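Local coordinates for NAD-dependent epimerase/dehydratase (Methanobrevibacter ruminantium, PDB 6DNT), which binds NAD and UDP-N-acetylmuramic acid and probably interconverts UDP-N-acetylglucosamine and its C4 epimer as a 4-epimerase, at residues A[190-193]-A[197-200]. Residues are numbered along the deposited sequence; the frame is centred on the assembly and turned at random.
Sequences SFHE and LDYV
His192 holds CG anti to its backbone N (chi1 180°), which carries the imidazole out from the helix to the backbone carbonyl of Leu197. Tyr199 has CG between its backbone N and carbonyl carbon (chi1 75°), and its ring thereby turns back toward the helix. His192 ND1 donates a hydrogen bond to Leu197 O at 3.1 Å. The oxygen lies in the imidazole plane, but ND1 sits well above the carbonyl plane and the bond is bent. His192 CA adds a C-H...O contact to Leu197 O at 3.3 Å. His192 CB meets the edge of the Tyr199 ring at CE1, 3.8 Å away. Asp198 OD1 lies 3.3 Å from His192 CE1, near the plane of the imidazole at its edge. Leu197 N returns a weak, nearly straight bond to Phe191 O (3.4 Å), and Leu197 CD2 packs against Phe191 CB. The contact closes the turn from helix 176-195 into strand 199-208 of the Rossmann-type sheet, away from the ligands. An alanine in place of His192 would probably deprive Leu197 O of its side-chain donor and open a gap beside Asp198. The nearby carboxylate is likely to polarise the imidazole and could stabilise its protonated form.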
ATOM      1  N   SER A 190       1.146  -9.510   3.787  1.00 10.87           N
ATOM      2  CA  SER A 190       1.326  -9.431   5.229  1.00 11.11           C
ATOM      3  C   SER A 190       0.389 -10.371   5.989  1.00 10.63           C
ATOM      4  O   SER A 190       0.753 -10.879   7.058  1.00 11.24           O
ATOM      5  CB  SER A 190       1.177  -7.996   5.731  1.00 10.83           C
ATOM      6  OG  SER A 190      -0.172  -7.570   5.830  1.00 11.17           O
ATOM      7  N   PHE A 191      -0.811 -10.585   5.463  1.00 10.29           N
ATOM      8  CA  PHE A 191      -1.771 -11.507   6.090  1.00 10.44           C
ATOM      9  C   PHE A 191      -1.354 -12.970   5.895  1.00 11.11           C
ATOM     10  O   PHE A 191      -1.622 -13.800   6.764  1.00 11.76           O
ATOM     11  CB  PHE A 191      -3.196 -11.246   5.588  1.00 10.08           C
ATOM     12  CG  PHE A 191      -3.938 -10.194   6.365  1.00  9.96           C
ATOM     13  CD1 PHE A 191      -3.345  -8.979   6.673  1.00  9.74           C
ATOM     14  CD2 PHE A 191      -5.244 -10.418   6.785  1.00  9.74           C
ATOM     15  CE1 PHE A 191      -4.036  -8.011   7.393  1.00  9.78           C
ATOM     16  CE2 PHE A 191      -5.932  -9.462   7.518  1.00 10.13           C
ATOM     17  CZ  PHE A 191      -5.326  -8.250   7.814  1.00 10.06           C
ATOM     18  N   HIS A 192      -0.710 -13.276   4.768  1.00 11.79           N
ATOM     19  CA  HIS A 192      -0.134 -14.601   4.568  1.00 13.25           C
ATOM     20  C   HIS A 192       0.949 -14.861   5.612  1.00 13.54           C
ATOM     21  O   HIS A 192       0.953 -15.901   6.274  1.00 13.54           O
ATOM     22  CB  HIS A 192       0.401 -14.763   3.152  1.00 14.48           C
ATOM     23  CG  HIS A 192       1.009 -16.105   2.902  1.00 16.27           C
ATOM     24  ND1 HIS A 192       0.253 -17.231   2.668  1.00 18.05           N
ATOM     25  CD2 HIS A 192       2.300 -16.503   2.862  1.00 17.30           C
ATOM     26  CE1 HIS A 192       1.053 -18.269   2.498  1.00 17.67           C
ATOM     27  NE2 HIS A 192       2.300 -17.853   2.609  1.00 18.44           N
ATOM     28  N   GLU A 193       1.829 -13.887   5.808  1.00 13.82           N
ATOM     29  CA  GLU A 193       2.922 -14.048   6.771  1.00 14.98           C
ATOM     30  C   GLU A 193       2.421 -14.055   8.208  1.00 14.68           C
ATOM     31  O   GLU A 193       2.906 -14.858   9.012  1.00 15.76           O
ATOM     32  CB  GLU A 193       3.997 -12.970   6.592  1.00 16.52           C
ATOM     33  CG  GLU A 193       4.657 -12.936   5.219  1.00 18.66           C
ATOM     34  CD  GLU A 193       5.211 -14.280   4.766  1.00 20.94           C
ATOM     35  OE1 GLU A 193       5.783 -14.997   5.599  1.00 22.58           O
ATOM     36  OE2 GLU A 193       5.075 -14.622   3.571  1.00 24.54           O
ATOM     37  N   LEU A 197      -3.008 -16.724   5.836  1.00 13.68           N
ATOM     38  CA  LEU A 197      -4.078 -16.607   4.852  1.00 13.92           C
ATOM     39  C   LEU A 197      -3.519 -16.822   3.450  1.00 13.77           C
ATOM     40  O   LEU A 197      -2.584 -16.153   3.050  1.00 13.87           O
ATOM     41  CB  LEU A 197      -4.745 -15.237   4.945  1.00 14.13           C
ATOM     42  CG  LEU A 197      -5.902 -14.951   3.977  1.00 14.60           C
ATOM     43  CD1 LEU A 197      -7.060 -15.904   4.236  1.00 15.19           C
ATOM     44  CD2 LEU A 197      -6.372 -13.508   4.120  1.00 14.85           C
ATOM     45  N   ASP A 198      -4.092 -17.763   2.711  1.00 13.44           N
ATOM     46  CA  ASP A 198      -3.660 -18.038   1.353  1.00 14.24           C
ATOM     47  C   ASP A 198      -4.427 -17.156   0.377  1.00 13.14           C
ATOM     48  O   ASP A 198      -5.597 -16.860   0.587  1.00 12.25           O
ATOM     49  CB  ASP A 198      -3.868 -19.518   1.034  1.00 16.03           C
ATOM     50  CG  ASP A 198      -2.876 -20.415   1.776  1.00 18.20           C
ATOM     51  OD1 ASP A 198      -1.827 -19.917   2.254  1.00 20.01           O
ATOM     52  OD2 ASP A 198      -3.167 -21.619   1.890  1.00 22.05           O
ATOM     53  N   TYR A 199      -3.753 -16.734  -0.680  1.00 12.57           N
ATOM     54  CA  TYR A 199      -4.336 -15.766  -1.603  1.00 12.44           C
ATOM     55  C   TYR A 199      -3.672 -15.822  -2.962  1.00 12.33           C
ATOM     56  O   TYR A 199      -2.522 -16.234  -3.082  1.00 12.25           O
ATOM     57  CB  TYR A 199      -4.200 -14.334  -1.053  1.00 12.46           C
ATOM     58  CG  TYR A 199      -2.784 -13.804  -1.186  1.00 13.25           C
ATOM     59  CD1 TYR A 199      -1.827 -14.116  -0.249  1.00 13.96           C
ATOM     60  CD2 TYR A 199      -2.396 -13.042  -2.289  1.00 13.83           C
ATOM     61  CE1 TYR A 199      -0.520 -13.669  -0.373  1.00 14.91           C
ATOM     62  CE2 TYR A 199      -1.096 -12.605  -2.433  1.00 14.56           C
ATOM     63  CZ  TYR A 199      -0.161 -12.908  -1.466  1.00 15.23           C
ATOM     64  OH  TYR A 199       1.141 -12.456  -1.585  1.00 17.59           O
ATOM     65  N   VAL A 200      -4.409 -15.380  -3.976  1.00 12.25           N
ATOM     66  CA  VAL A 200      -3.816 -14.992  -5.245  1.00 12.60           C
ATOM     67  C   VAL A 200      -4.335 -13.598  -5.567  1.00 12.19           C
ATOM     68  O   VAL A 200      -5.532 -13.346  -5.456  1.00 13.33           O
ATOM     69  CB  VAL A 200      -4.157 -15.955  -6.393  1.00 13.15           C
ATOM     70  CG1 VAL A 200      -3.809 -15.328  -7.738  1.00 13.40           C
ATOM     71  CG2 VAL A 200      -3.424 -17.288  -6.238  1.00 14.09           C
TER